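PDB 3L7X: putative Hit-like protein involved in cell-cycle regulation, which probably acts as a nucleotide-binding hydrolase or transferase of the histidine triad (HIT) family, and binds zinc. Local coordinates for residues 38-43 / 131-136; 80-85 / 120-125. All coordinates share one frame; numbering follows the deposited sequence.

Contact 1. Residues 38-43 / 131-136; sequences CLFCKI and HAHVHL. With ZN (zinc ion), chain B; NA (sodium ion), chain C.
F40 lays its CB over one face of the H131 imidazole, 3.8 Å from the ring centroid, in a CH-pi contact, while the edge of its phenyl ring is turned toward the same histidine in an offset edge-to-face pair. Farther out, the ring presents CE2 to one face of H133, 3.6 Å from H133 ND1, a second edge-to-face pair with planes at 83°. One phenyl thus bridges two histidines of the HxHxH histidine triad motif, and L74 and V129 also pack on it. Zinc draws the segments together at the other end. C38 and C41 form a CxxC pair at the start of helix 39-45; chi1 of -179° swings the H131 ring toward the cysteines, and its ND1 binds the zinc at 2.1 Å. Both sulfurs lie at the edge of the H131 ring, as expected for ligands sharing its metal; H80 completes the Cys2His2 site. H131 NE2 hydrogen-bonds to P77 O, so both ring nitrogens are engaged and the ring's rotation is fixed. C38 also caps the helix, its SG accepting from C41 N at 3.5 Å. H133, the predicted nucleotidylated histidine, is oriented by the backbone of H131: ND1 donates to H131 O at 2.8 Å, nearly straight (169°) and in the carbonyl plane. H133 NE2, across the ring from ND1, meets a sodium ion at 2.8 Å, tilted out of the ring plane, which H135 NE2 and two waters also bind. The ND1 bond fixes the ring's rotation and turns NE2, the nitrogen that probably carries AMP, to the side away from that carbonyl; the zinc-bound H131 thus helps position the predicted nucleophile.

Contact 2. Residues 80-85 / 120-125; sequences HVRNAL and NNEETA. With ZN (zinc ion), chain B.
R82 and E122 form a side-on salt bridge: NE meets OE2 at 2.8 Å and NH2 meets OE1 at 3.0 Å, each oxygen using its syn lone pair. Guanidinium and carboxylate are nearly coplanar, 13° apart, the extended arginine chain meeting a glutamate bent at chi2 (-56°). Among the hydrogen bonds from amide groups, N83 ND2 gives E122 OE2 a second donor at 2.8 Å, a bent bond (132°) coming from above the carboxylate plane with the amide almost perpendicular to it. Q127 ties the same corner, accepting from N83 ND2 and E122 N and donating to R82 O. These bonds fasten the loop between strand 73-77 and helix 89-97 to the end of strand 114-121, the outermost strand of the HIT-domain sheet within this chain, where the sheet runs on as an antiparallel ladder into the second subunit. N121 turns OD1 toward the loop, where it accepts from L85 N at 3.1 Å, the donor lying above the carbonyl plane; its ND2 bonds to L115 O of the second subunit. Apolar packing is slight: L85 CD1 rests on N121 CB at 3.7 Å, and A84 packs against I117 of the second subunit.

In the fold
The two contacts meet at the zinc, to which contact 1 brings C38, C41 and H131 and contact 2 brings H80; H80 ND1 and H131 ND1 are 3.2 Å apart. Their centres lie 11 Å apart, and a probable backbone hydrogen bond, A132 N to V81 O at 2.8 Å, joins residues 131-136 to 80-85 just beyond the metal. Strands 134-139 and 114-121 are neighbours in the sheet. Contact 1 holds the predicted active-site H133, and contact 2 comes near it through N120, whose side chain is about 6 Å from that of H133 and about 3 Å from the sodium ion. Both reach the second subunit, contact 1 through H135 and contact 2 more broadly, through the strand ladder.

Contact 1. Residues 38-43 / 131-136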
loop_
_atom_site.group_PDB
_atom_site.type_symbol
_atom_site.label_atom_id
_atom_site.label_comp_id
_atom_site.label_asym_id
_atom_site.label_seq_id
_atom_site.Cartn_x
_atom_site.Cartn_y
_atom_site.Cartn_z
ATOM N N CYS A 38 0.519 -13.428 18.913
ATOM C CA CYS A 38 0.263 -12.342 17.959
ATOM C C CYS A 38 -0.698 -11.290 18.493
ATOM O O CYS A 38 -1.895 -11.545 18.649
ATOM C CB CYS A 38 -0.300 -12.936 16.645
ATOM S SG CYS A 38 -0.562 -11.564 15.404
ATOM N N LEU A 39 -0.162 -10.101 18.775
ATOM C CA LEU A 39 -0.967 -9.037 19.383
ATOM C C LEU A 39 -2.202 -8.693 18.509
ATOM O O LEU A 39 -3.304 -8.444 19.036
ATOM C CB LEU A 39 -0.117 -7.765 19.497
ATOM C CG LEU A 39 -0.940 -6.562 19.965
ATOM C CD1 LEU A 39 -1.339 -6.743 21.377
ATOM C CD2 LEU A 39 -0.108 -5.283 19.783
ATOM N N PHE A 40 -2.013 -8.679 17.187
ATOM C CA PHE A 40 -3.114 -8.318 16.295
ATOM C C PHE A 40 -4.210 -9.399 16.255
ATOM O O PHE A 40 -5.376 -9.064 16.158
ATOM C CB PHE A 40 -2.635 -7.947 14.870
ATOM C CG PHE A 40 -1.892 -6.618 14.819
ATOM C CD1 PHE A 40 -1.628 -5.902 15.997
ATOM C CD2 PHE A 40 -1.298 -6.174 13.626
ATOM C CE1 PHE A 40 -0.925 -4.682 16.007
ATOM C CE2 PHE A 40 -0.586 -4.943 13.646
ATOM C CZ PHE A 40 -0.398 -4.197 14.807
ATOM N N CYS A 41 -3.813 -10.679 16.370
ATOM C CA CYS A 41 -4.794 -11.766 16.478
ATOM C C CYS A 41 -5.584 -11.588 17.781
ATOM O O CYS A 41 -6.815 -11.809 17.815
ATOM C CB CYS A 41 -4.103 -13.138 16.458
ATOM S SG CYS A 41 -3.771 -13.707 14.717
ATOM N N LYS A 42 -4.881 -11.189 18.836
ATOM C CA LYS A 42 -5.575 -10.974 20.118
ATOM C C LYS A 42 -6.545 -9.802 20.030
ATOM O O LYS A 42 -7.656 -9.859 20.534
ATOM C CB LYS A 42 -4.555 -10.764 21.230
ATOM C CG LYS A 42 -3.757 -12.033 21.544
ATOM C CD LYS A 42 -2.685 -11.679 22.543
ATOM C CE LYS A 42 -1.737 -12.866 22.758
ATOM N NZ LYS A 42 -0.774 -12.551 23.846
ATOM N N ILE A 43 -6.154 -8.748 19.313
ATOM C CA ILE A 43 -7.105 -7.690 19.019
ATOM C C ILE A 43 -8.332 -8.116 18.184
ATOM O O ILE A 43 -9.463 -7.785 18.527
ATOM C CB ILE A 43 -6.355 -6.470 18.331
ATOM C CG1 ILE A 43 -5.475 -5.761 19.386
ATOM C CG2 ILE A 43 -7.406 -5.467 17.797
ATOM C CD1 ILE A 43 -4.504 -4.759 18.798
ATOM N N HIS A 131 1.853 -9.581 11.780
ATOM C CA HIS A 131 0.516 -9.814 11.220
ATOM C C HIS A 131 0.327 -8.641 10.289
ATOM O O HIS A 131 0.565 -7.509 10.699
ATOM C CB HIS A 131 -0.480 -9.699 12.359
ATOM C CG HIS A 131 -1.899 -9.934 11.972
ATOM N ND1 HIS A 131 -2.670 -10.840 12.649
ATOM C CD2 HIS A 131 -2.719 -9.335 11.080
ATOM C CE1 HIS A 131 -3.900 -10.828 12.179
ATOM N NE2 HIS A 131 -3.965 -9.902 11.219
ATOM N N ALA A 132 -0.066 -8.951 9.078
ATOM C CA ALA A 132 -0.044 -7.913 8.009
ATOM C C ALA A 132 -0.823 -6.708 8.463
ATOM O O ALA A 132 -1.954 -6.848 8.954
ATOM C CB ALA A 132 -0.643 -8.542 6.721
ATOM N N HIS A 133 -0.302 -5.475 8.212
ATOM C CA HIS A 133 -1.101 -4.305 8.551
ATOM C C HIS A 133 -0.767 -3.231 7.504
ATOM O O HIS A 133 0.405 -3.091 7.116
ATOM C CB HIS A 133 -0.796 -3.763 9.971
ATOM C CG HIS A 133 0.649 -3.716 10.348
ATOM N ND1 HIS A 133 1.354 -4.865 10.642
ATOM C CD2 HIS A 133 1.484 -2.673 10.622
ATOM C CE1 HIS A 133 2.578 -4.538 11.052
ATOM N NE2 HIS A 133 2.679 -3.221 11.055
ATOM N N VAL A 134 -1.812 -2.538 7.033
ATOM C CA VAL A 134 -1.611 -1.427 6.109
ATOM C C VAL A 134 -1.800 -0.139 6.826
ATOM O O VAL A 134 -2.850 0.117 7.500
ATOM C CB VAL A 134 -2.645 -1.516 4.966
ATOM C CG1 VAL A 134 -2.381 -0.349 3.914
ATOM C CG2 VAL A 134 -2.568 -2.876 4.311
ATOM N N HIS A 135 -0.766 0.711 6.789
ATOM C CA HIS A 135 -0.888 2.014 7.472
ATOM C C HIS A 135 -1.661 2.990 6.546
ATOM O O HIS A 135 -1.388 3.022 5.354
ATOM C CB HIS A 135 0.459 2.699 7.587
ATOM C CG HIS A 135 1.448 1.978 8.452
ATOM N ND1 HIS A 135 1.762 2.416 9.723
ATOM C CD2 HIS A 135 2.206 0.885 8.222
ATOM C CE1 HIS A 135 2.662 1.607 10.252
ATOM N NE2 HIS A 135 2.956 0.668 9.360
ATOM N N LEU A 136 -2.574 3.758 7.140
ATOM C CA LEU A 136 -3.183 4.945 6.418
ATOM C C LEU A 136 -2.688 6.125 7.209
ATOM O O LEU A 136 -3.006 6.247 8.382
ATOM C CB LEU A 136 -4.705 4.879 6.453
ATOM C CG LEU A 136 -5.329 3.563 5.961
ATOM C CD1 LEU A 136 -6.891 3.665 5.989
ATOM C CD2 LEU A 136 -4.887 3.200 4.585
HETATM ZN ZN ZN B . -2.042 -12.424 13.896
HETATM NA NA NA C . 4.635 -1.705 9.807
HETATM O O HOH W 1 3.094 -2.677 7.590
HETATM O O HOH W 2 6.664 -0.436 10.811
#

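Contact 2. Residues 80-85 / 120-125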
loop_
_atom_site.group_PDB
_atom_site.type_symbol
_atom_site.label_atom_id
_atom_site.label_comp_id
_atom_site.label_asym_id
_atom_site.label_seq_id
_atom_site.Cartn_x
_atom_site.Cartn_y
_atom_site.Cartn_z
ATOM N N HIS A 80 -5.038 -14.193 9.965
ATOM C CA HIS A 80 -3.621 -13.903 10.128
ATOM C C HIS A 80 -2.858 -14.291 8.853
ATOM O O HIS A 80 -3.040 -15.365 8.280
ATOM C CB HIS A 80 -3.028 -14.675 11.331
ATOM C CG HIS A 80 -1.551 -14.455 11.490
ATOM N ND1 HIS A 80 -1.037 -13.558 12.384
ATOM C CD2 HIS A 80 -0.485 -14.970 10.826
ATOM C CE1 HIS A 80 0.286 -13.552 12.306
ATOM N NE2 HIS A 80 0.648 -14.391 11.351
ATOM N N VAL A 81 -2.003 -13.363 8.414
ATOM C CA VAL A 81 -0.968 -13.634 7.454
ATOM C C VAL A 81 0.208 -12.726 7.787
ATOM O O VAL A 81 0.003 -11.673 8.364
ATOM C CB VAL A 81 -1.513 -13.409 6.005
ATOM C CG1 VAL A 81 -2.004 -11.904 5.808
ATOM C CG2 VAL A 81 -0.396 -13.788 4.960
ATOM N N ARG A 82 1.438 -13.119 7.471
ATOM C CA ARG A 82 2.583 -12.388 8.046
ATOM C C ARG A 82 2.685 -10.931 7.496
ATOM O O ARG A 82 2.943 -10.006 8.262
ATOM C CB ARG A 82 3.883 -13.131 7.786
ATOM C CG ARG A 82 5.112 -12.515 8.397
ATOM C CD ARG A 82 6.286 -13.408 8.086
ATOM N NE ARG A 82 7.613 -12.888 8.445
ATOM C CZ ARG A 82 8.217 -13.156 9.617
ATOM N NH1 ARG A 82 7.586 -13.933 10.524
ATOM N NH2 ARG A 82 9.461 -12.725 9.849
ATOM N N ASN A 83 2.539 -10.792 6.177
ATOM C CA ASN A 83 2.728 -9.506 5.490
ATOM C C ASN A 83 2.314 -9.740 4.033
ATOM O O ASN A 83 1.870 -10.827 3.671
ATOM C CB ASN A 83 4.199 -9.015 5.645
ATOM C CG ASN A 83 5.210 -10.036 5.133
ATOM O OD1 ASN A 83 4.907 -10.814 4.200
ATOM N ND2 ASN A 83 6.420 -10.031 5.714
ATOM N N ALA A 84 2.392 -8.706 3.178
ATOM C CA ALA A 84 1.944 -8.917 1.787
ATOM C C ALA A 84 2.837 -9.832 0.952
ATOM O O ALA A 84 2.368 -10.498 0.002
ATOM C CB ALA A 84 1.860 -7.536 1.080
ATOM N N LEU A 85 4.126 -9.867 1.277
ATOM C CA LEU A 85 5.008 -10.842 0.615
ATOM C C LEU A 85 4.486 -12.280 0.704
ATOM O O LEU A 85 4.734 -13.122 -0.203
ATOM C CB LEU A 85 6.437 -10.826 1.199
ATOM C CG LEU A 85 7.320 -9.663 0.819
ATOM C CD1 LEU A 85 8.644 -9.700 1.583
ATOM C CD2 LEU A 85 7.570 -9.768 -0.728
ATOM N N ASN A 120 4.620 -2.569 5.344
ATOM C CA ASN A 120 6.045 -2.818 5.513
ATOM C C ASN A 120 6.250 -4.333 5.656
ATOM O O ASN A 120 5.532 -4.971 6.417
ATOM C CB ASN A 120 6.542 -2.169 6.824
ATOM C CG ASN A 120 6.534 -0.645 6.726
ATOM O OD1 ASN A 120 6.489 -0.135 5.593
ATOM N ND2 ASN A 120 6.505 0.065 7.839
ATOM N N ASN A 121 7.229 -4.879 4.942
ATOM C CA ASN A 121 7.423 -6.311 4.930
ATOM C C ASN A 121 8.800 -6.676 5.384
ATOM O O ASN A 121 9.788 -6.402 4.669
ATOM C CB ASN A 121 7.229 -6.865 3.511
ATOM C CG ASN A 121 5.852 -6.592 2.963
ATOM O OD1 ASN A 121 5.009 -7.458 3.024
ATOM N ND2 ASN A 121 5.586 -5.382 2.447
ATOM N N GLU A 122 8.846 -7.334 6.570
ATOM C CA GLU A 122 10.089 -7.765 7.252
ATOM C C GLU A 122 10.842 -6.623 7.906
ATOM O O GLU A 122 10.559 -5.437 7.692
ATOM C CB GLU A 122 11.015 -8.545 6.295
ATOM C CG GLU A 122 10.338 -9.764 5.614
ATOM C CD GLU A 122 9.752 -10.770 6.621
ATOM O OE1 GLU A 122 10.357 -10.910 7.698
ATOM O OE2 GLU A 122 8.739 -11.439 6.294
ATOM N N GLU A 123 11.774 -7.020 8.780
ATOM C CA GLU A 123 12.389 -6.090 9.684
ATOM C C GLU A 123 13.143 -4.975 8.991
ATOM O O GLU A 123 13.097 -3.816 9.435
ATOM C CB GLU A 123 13.323 -6.871 10.653
ATOM C CG GLU A 123 13.809 -6.021 11.735
ATOM C CD GLU A 123 14.878 -6.694 12.586
ATOM O OE1 GLU A 123 15.141 -7.910 12.396
ATOM O OE2 GLU A 123 15.459 -5.962 13.417
ATOM N N THR A 124 13.824 -5.274 7.882
ATOM C CA THR A 124 14.589 -4.205 7.220
ATOM C C THR A 124 13.679 -3.145 6.620
ATOM O O THR A 124 14.112 -2.036 6.359
ATOM C CB THR A 124 15.543 -4.720 6.158
ATOM O OG1 THR A 124 14.825 -5.434 5.143
ATOM C CG2 THR A 124 16.571 -5.684 6.803
ATOM N N ALA A 125 12.395 -3.466 6.435
ATOM C CA ALA A 125 11.480 -2.430 5.927
ATOM C C ALA A 125 10.683 -1.800 7.050
ATOM O O ALA A 125 9.774 -0.985 6.800
ATOM C CB ALA A 125 10.509 -3.045 4.849
HETATM ZN ZN ZN B . -2.042 -12.424 13.896
#